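Local coordinates for acetyltransferase (Escherichia coli, PDB 7BYY), which is a GNAT-family toxin that transfers acetyl groups from acetyl-CoA to aminoacyl-tRNAs, probably including glycyl-tRNA(Gly), at residues E124-I129 with L172-I177; D117-F122 with L153-L158. The protein carries 1 engineered substitution. All blocks are in the same frame, centred on the assembly; numbering follows the deposited sequence.

Interaction 1 (E124-I129 with L172-I177); sequences EHVKII and LAIQHI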
loop_
_atom_site.group_PDB
_atom_site.type_symbol
_atom_site.label_atom_id
_atom_site.label_comp_id
_atom_site.label_asym_id
_atom_site.label_seq_id
_atom_site.Cartn_x
_atom_site.Cartn_y
_atom_site.Cartn_z
ATOM N N GLU A 124 -8.316 -0.562 -11.804
ATOM C CA GLU A 124 -9.348 -1.159 -10.965
ATOM C C GLU A 124 -8.747 -1.810 -9.728
ATOM O O GLU A 124 -9.362 -1.793 -8.655
ATOM C CB GLU A 124 -10.154 -2.181 -11.764
ATOM C CG GLU A 124 -11.494 -2.517 -11.143
ATOM C CD GLU A 124 -12.518 -1.421 -11.358
ATOM O OE1 GLU A 124 -12.723 -1.025 -12.527
ATOM O OE2 GLU A 124 -13.117 -0.956 -10.361
ATOM N N HIS A 125 -7.551 -2.385 -9.854
ATOM C CA HIS A 125 -6.890 -2.959 -8.691
ATOM C C HIS A 125 -6.360 -1.877 -7.759
ATOM O O HIS A 125 -6.363 -2.060 -6.535
ATOM C CB HIS A 125 -5.758 -3.884 -9.131
ATOM C CG HIS A 125 -5.294 -4.816 -8.059
ATOM N ND1 HIS A 125 -6.042 -5.895 -7.637
ATOM C CD2 HIS A 125 -4.166 -4.825 -7.311
ATOM C CE1 HIS A 125 -5.389 -6.534 -6.683
ATOM N NE2 HIS A 125 -4.247 -5.905 -6.466
ATOM N N VAL A 126 -5.903 -0.754 -8.318
ATOM C CA VAL A 126 -5.468 0.369 -7.492
ATOM C C VAL A 126 -6.629 0.893 -6.657
ATOM O O VAL A 126 -6.457 1.264 -5.488
ATOM C CB VAL A 126 -4.856 1.473 -8.374
ATOM C CG1 VAL A 126 -4.620 2.737 -7.565
ATOM C CG2 VAL A 126 -3.555 0.992 -8.985
ATOM N N LYS A 127 -7.833 0.917 -7.236
ATOM C CA LYS A 127 -9.009 1.330 -6.478
ATOM C C LYS A 127 -9.235 0.418 -5.278
ATOM O O LYS A 127 -9.543 0.892 -4.177
ATOM C CB LYS A 127 -10.239 1.345 -7.388
ATOM C CG LYS A 127 -11.543 1.734 -6.703
ATOM C CD LYS A 127 -12.642 1.950 -7.731
ATOM C CE LYS A 127 -14.027 1.795 -7.118
ATOM N NZ LYS A 127 -14.222 2.684 -5.935
ATOM N N ILE A 128 -9.076 -0.894 -5.470
ATOM C CA ILE A 128 -9.173 -1.828 -4.351
ATOM C C ILE A 128 -8.129 -1.488 -3.295
ATOM O O ILE A 128 -8.423 -1.425 -2.095
ATOM C CB ILE A 128 -9.020 -3.278 -4.844
ATOM C CG1 ILE A 128 -10.134 -3.634 -5.833
ATOM C CG2 ILE A 128 -8.979 -4.245 -3.660
ATOM C CD1 ILE A 128 -11.312 -4.354 -5.212
ATOM N N ILE A 129 -6.889 -1.259 -3.732
ATOM C CA ILE A 129 -5.819 -0.940 -2.793
ATOM C C ILE A 129 -6.141 0.339 -2.033
ATOM O O ILE A 129 -5.897 0.441 -0.824
ATOM C CB ILE A 129 -4.477 -0.838 -3.541
ATOM C CG1 ILE A 129 -4.104 -2.205 -4.122
ATOM C CG2 ILE A 129 -3.394 -0.295 -2.625
ATOM C CD1 ILE A 129 -2.910 -2.181 -5.045
ATOM N N LEU A 172 0.390 10.043 -11.587
ATOM C CA LEU A 172 -1.038 10.184 -11.869
ATOM C C LEU A 172 -1.783 10.136 -10.543
ATOM O O LEU A 172 -1.785 9.101 -9.870
ATOM C CB LEU A 172 -1.530 9.087 -12.813
ATOM C CG LEU A 172 -3.008 9.137 -13.201
ATOM C CD1 LEU A 172 -3.343 10.461 -13.875
ATOM C CD2 LEU A 172 -3.356 7.966 -14.104
ATOM N N ALA A 173 -2.417 11.246 -10.171
ATOM C CA ALA A 173 -3.091 11.337 -8.885
ATOM C C ALA A 173 -4.273 10.371 -8.820
ATOM O O ALA A 173 -4.839 9.965 -9.840
ATOM C CB ALA A 173 -3.561 12.768 -8.628
ATOM N N ILE A 174 -4.646 10.008 -7.590
ATOM C CA ILE A 174 -5.704 9.019 -7.398
ATOM C C ILE A 174 -7.060 9.578 -7.813
ATOM O O ILE A 174 -7.939 8.826 -8.251
ATOM C CB ILE A 174 -5.716 8.525 -5.938
ATOM C CG1 ILE A 174 -6.769 7.431 -5.745
ATOM C CG2 ILE A 174 -5.956 9.682 -4.972
ATOM C CD1 ILE A 174 -6.625 6.270 -6.704
ATOM N N GLN A 175 -7.255 10.894 -7.694
ATOM C CA GLN A 175 -8.532 11.489 -8.076
ATOM C C GLN A 175 -8.838 11.244 -9.550
ATOM O O GLN A 175 -9.987 10.969 -9.917
ATOM C CB GLN A 175 -8.523 12.989 -7.771
ATOM C CG GLN A 175 -8.370 13.331 -6.291
ATOM C CD GLN A 175 -6.919 13.327 -5.828
ATOM O OE1 GLN A 175 -5.996 13.295 -6.642
ATOM N NE2 GLN A 175 -6.716 13.358 -4.514
ATOM N N HIS A 176 -7.818 11.317 -10.407
ATOM C CA HIS A 176 -8.032 11.091 -11.831
ATOM C C HIS A 176 -8.225 9.613 -12.153
ATOM O O HIS A 176 -8.906 9.280 -13.128
ATOM C CB HIS A 176 -6.860 11.667 -12.631
ATOM C CG HIS A 176 -6.566 13.103 -12.320
ATOM N ND1 HIS A 176 -5.290 13.569 -12.089
ATOM C CD2 HIS A 176 -7.385 14.175 -12.198
ATOM C CE1 HIS A 176 -5.336 14.866 -11.838
ATOM N NE2 HIS A 176 -6.595 15.257 -11.898
ATOM N N ILE A 177 -7.641 8.716 -11.356
ATOM C CA ILE A 177 -7.839 7.290 -11.593
ATOM C C ILE A 177 -9.268 6.886 -11.252
ATOM O O ILE A 177 -9.908 6.131 -11.993
ATOM C CB ILE A 177 -6.812 6.467 -10.796
ATOM C CG1 ILE A 177 -5.391 6.849 -11.211
ATOM C CG2 ILE A 177 -7.042 4.980 -11.003
ATOM C CD1 ILE A 177 -4.327 6.003 -10.562
#

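Interaction 2 (D117-F122 with L153-L158); sequences DLLCDF and LGFVQL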
loop_
_atom_site.group_PDB
_atom_site.type_symbol
_atom_site.label_atom_id
_atom_site.label_comp_id
_atom_site.label_asym_id
_atom_site.label_seq_id
_atom_site.Cartn_x
_atom_site.Cartn_y
_atom_site.Cartn_z
ATOM N N ASP A 117 -5.867 -1.933 -21.973
ATOM C CA ASP A 117 -6.719 -2.871 -21.252
ATOM C C ASP A 117 -6.059 -3.332 -19.959
ATOM O O ASP A 117 -6.729 -3.500 -18.933
ATOM C CB ASP A 117 -7.048 -4.067 -22.143
ATOM C CG ASP A 117 -7.960 -3.702 -23.292
ATOM O OD1 ASP A 117 -8.479 -2.564 -23.305
ATOM O OD2 ASP A 117 -8.157 -4.551 -24.185
ATOM N N LEU A 118 -4.740 -3.534 -19.988
ATOM C CA LEU A 118 -4.020 -3.884 -18.771
ATOM C C LEU A 118 -3.951 -2.714 -17.802
ATOM O O LEU A 118 -3.973 -2.921 -16.584
ATOM C CB LEU A 118 -2.612 -4.364 -19.112
ATOM C CG LEU A 118 -2.372 -5.839 -18.801
ATOM C CD1 LEU A 118 -1.009 -6.268 -19.284
ATOM C CD2 LEU A 118 -2.548 -6.126 -17.315
ATOM N N LEU A 119 -3.859 -1.487 -18.317
ATOM C CA LEU A 119 -3.788 -0.332 -17.430
ATOM C C LEU A 119 -5.118 -0.088 -16.728
ATOM O O LEU A 119 -5.142 0.278 -15.548
ATOM C CB LEU A 119 -3.360 0.907 -18.210
ATOM C CG LEU A 119 -2.860 2.048 -17.325
ATOM C CD1 LEU A 119 -1.497 1.716 -16.736
ATOM C CD2 LEU A 119 -2.808 3.346 -18.099
ATOM N N CYS A 120 -6.233 -0.284 -17.433
ATOM C CA CYS A 120 -7.528 -0.109 -16.788
ATOM C C CYS A 120 -7.818 -1.238 -15.806
ATOM O O CYS A 120 -8.479 -1.014 -14.787
ATOM C CB CYS A 120 -8.635 -0.000 -17.836
ATOM S SG CYS A 120 -9.095 1.711 -18.234
ATOM N N ASP A 121 -7.326 -2.449 -16.084
ATOM C CA ASP A 121 -7.430 -3.512 -15.090
ATOM C C ASP A 121 -6.516 -3.242 -13.902
ATOM O O ASP A 121 -6.836 -3.626 -12.771
ATOM C CB ASP A 121 -7.106 -4.868 -15.720
ATOM C CG ASP A 121 -8.225 -5.378 -16.611
ATOM O OD1 ASP A 121 -7.922 -5.968 -17.671
ATOM O OD2 ASP A 121 -9.407 -5.183 -16.254
ATOM N N PHE A 122 -5.384 -2.578 -14.138
ATOM C CA PHE A 122 -4.518 -2.175 -13.036
ATOM C C PHE A 122 -5.134 -1.025 -12.249
ATOM O O PHE A 122 -5.011 -0.970 -11.021
ATOM C CB PHE A 122 -3.141 -1.791 -13.576
ATOM C CG PHE A 122 -2.271 -1.089 -12.578
ATOM C CD1 PHE A 122 -1.694 -1.790 -11.529
ATOM C CD2 PHE A 122 -2.022 0.269 -12.689
ATOM C CE1 PHE A 122 -0.890 -1.145 -10.609
ATOM C CE2 PHE A 122 -1.222 0.918 -11.774
ATOM C CZ PHE A 122 -0.652 0.210 -10.733
ATOM N N LEU A 153 -2.662 8.772 -21.137
ATOM C CA LEU A 153 -3.708 8.262 -20.262
ATOM C C LEU A 153 -3.661 8.913 -18.883
ATOM O O LEU A 153 -4.116 8.326 -17.899
ATOM C CB LEU A 153 -3.623 6.741 -20.151
ATOM C CG LEU A 153 -3.552 6.022 -21.501
ATOM C CD1 LEU A 153 -2.874 4.681 -21.363
ATOM C CD2 LEU A 153 -4.937 5.860 -22.106
ATOM N N GLY A 154 -3.109 10.127 -18.794
ATOM C CA GLY A 154 -3.232 10.966 -17.614
ATOM C C GLY A 154 -1.914 11.301 -16.942
ATOM O O GLY A 154 -1.809 12.341 -16.283
ATOM N N PHE A 155 -0.912 10.434 -17.081
ATOM C CA PHE A 155 0.336 10.620 -16.349
ATOM C C PHE A 155 1.046 11.892 -16.795
ATOM O O PHE A 155 1.155 12.174 -17.992
ATOM C CB PHE A 155 1.246 9.408 -16.540
ATOM C CG PHE A 155 0.824 8.201 -15.753
ATOM C CD1 PHE A 155 -0.088 7.300 -16.278
ATOM C CD2 PHE A 155 1.341 7.962 -14.491
ATOM C CE1 PHE A 155 -0.474 6.184 -15.560
ATOM C CE2 PHE A 155 0.958 6.848 -13.765
ATOM C CZ PHE A 155 0.049 5.957 -14.300
ATOM N N VAL A 156 1.521 12.666 -15.823
ATOM C CA VAL A 156 2.276 13.890 -16.069
ATOM C C VAL A 156 3.738 13.626 -15.730
ATOM O O VAL A 156 4.047 13.069 -14.669
ATOM C CB VAL A 156 1.717 15.074 -15.256
ATOM C CG1 VAL A 156 1.484 14.672 -13.809
ATOM C CG2 VAL A 156 2.660 16.262 -15.329
ATOM N N GLN A 157 4.633 14.010 -16.637
ATOM C CA GLN A 157 6.053 13.792 -16.411
ATOM C C GLN A 157 6.587 14.788 -15.389
ATOM O O GLN A 157 6.270 15.980 -15.433
ATOM C CB GLN A 157 6.826 13.912 -17.723
ATOM C CG GLN A 157 8.295 13.551 -17.607
ATOM C CD GLN A 157 8.968 13.402 -18.954
ATOM O OE1 GLN A 157 8.304 13.233 -19.978
ATOM N NE2 GLN A 157 10.296 13.476 -18.963
ATOM N N LEU A 158 7.403 14.292 -14.462
ATOM C CA LEU A 158 7.935 15.115 -13.383
ATOM C C LEU A 158 9.308 15.696 -13.685
ATOM O O LEU A 158 9.657 16.744 -13.132
ATOM C CB LEU A 158 8.009 14.300 -12.086
ATOM C CG LEU A 158 6.678 13.706 -11.613
ATOM C CD1 LEU A 158 6.906 12.459 -10.765
ATOM C CD2 LEU A 158 5.868 14.743 -10.846
#

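Interaction 1 (E124-I129 with L172-I177)
Val126, on helix 114-132, meets Ile174 and Ile177 at the start of the C-terminal helix 174-187 and shows how one branch of a valine can serve two partners at a helix-helix junction. From its CA, the CB of Val126 points toward the second segment but stays more than 4.5 Å from every atom of it. The side chain then forks. CG1, held anti to the backbone N (chi1 170°), is the branch that crosses: this methyl lies 4.2 Å from Ile174 CD1 and 4.4 Å from Ile177 CD1. CG2 turns away from the carbonyl carbon and makes no close contact with either isoleucine, while Val126 as a whole also packs on Val138 of strand 137-142. Ile174 does not aim its CB at the helix. Its CG1 extends anti to the backbone N, a bend at chi2 (54°) places CD1 beside the valine, and the two side chains run antiparallel alongside one another. Ile177 directs its CB toward the helix and reaches with an extended CG1-CD1 arm. The same helices are also joined by a hydrogen bond between Glu124 and His185. Between the three buried residues only methyl groups meet, so their contact depends on dispersion and the exclusion of water, with little directional constraint.

Interaction 2 (D117-F122 with L153-L158)
Leu119 of helix 114-132 meets Leu153 and Phe155 of the loop that leaves helix 147-151, a contact within the GNAT fold, in which helices pack against a mixed sheet. The position of helix 114-132, directly after strand 94-105, is consistent with the helix that in GNAT relatives follows the pyrophosphate-binding loop for acetyl-CoA.

The aliphatic part joins two leucines. Leu119 directs its side chain at the loop with CG anti to the backbone N (chi1 -163°), and its CD2 methyl rests against Leu153, 3.5 Å from CD1 and 4.0 Å from CB. The two side chains cross obliquely. Leu153 remains partly exposed, whereas Leu119 is buried and also packs on Leu100 of strand 94-105.

Backbone geometry prepares the second part. Between the two loop partners, Gly154 adopts a positive phi (118°), where a beta-carbon would press on the preceding carbonyl oxygen; the turn brings Leu153 and Phe155 to the same methyl. Within the helix, the bonds from Asp121 N to Asp117 O (3.1 Å) and from Phe122 N to Leu118 O (2.8 Å) keep the turn bearing Leu119 regular.

The aromatic approach is longer in distance, yet the helix buries about as much of Phe155 as of Leu153. Phe155 is buried against Val138 and Leu140 of strand 137-142, and it presents an edge to the helix: Leu119 CD2 lies near the ring plane, 4.5 Å from Phe155 CE1.

Both contacts draw on one helix, 114-132, with Leu119 and Val126 seven residues, or two turns, apart. The touching residues of interaction 1 are all buried and form an aliphatic junction between that helix and the C-terminal helix 174-187; interaction 2 shares this buried character at Leu119 and Phe155 but includes the partly exposed Leu153, and adds an aromatic edge. The second segments adjoin in the sheet, where strands 156-157 and 168-173 are neighbours. Leu172, from interaction 1's second segment, joins the two by packing its CB 3.5 Å from Phe155 CE2. The two apolar contacts thus adjoin, and differ in whether a loop or a helix supplies the partner.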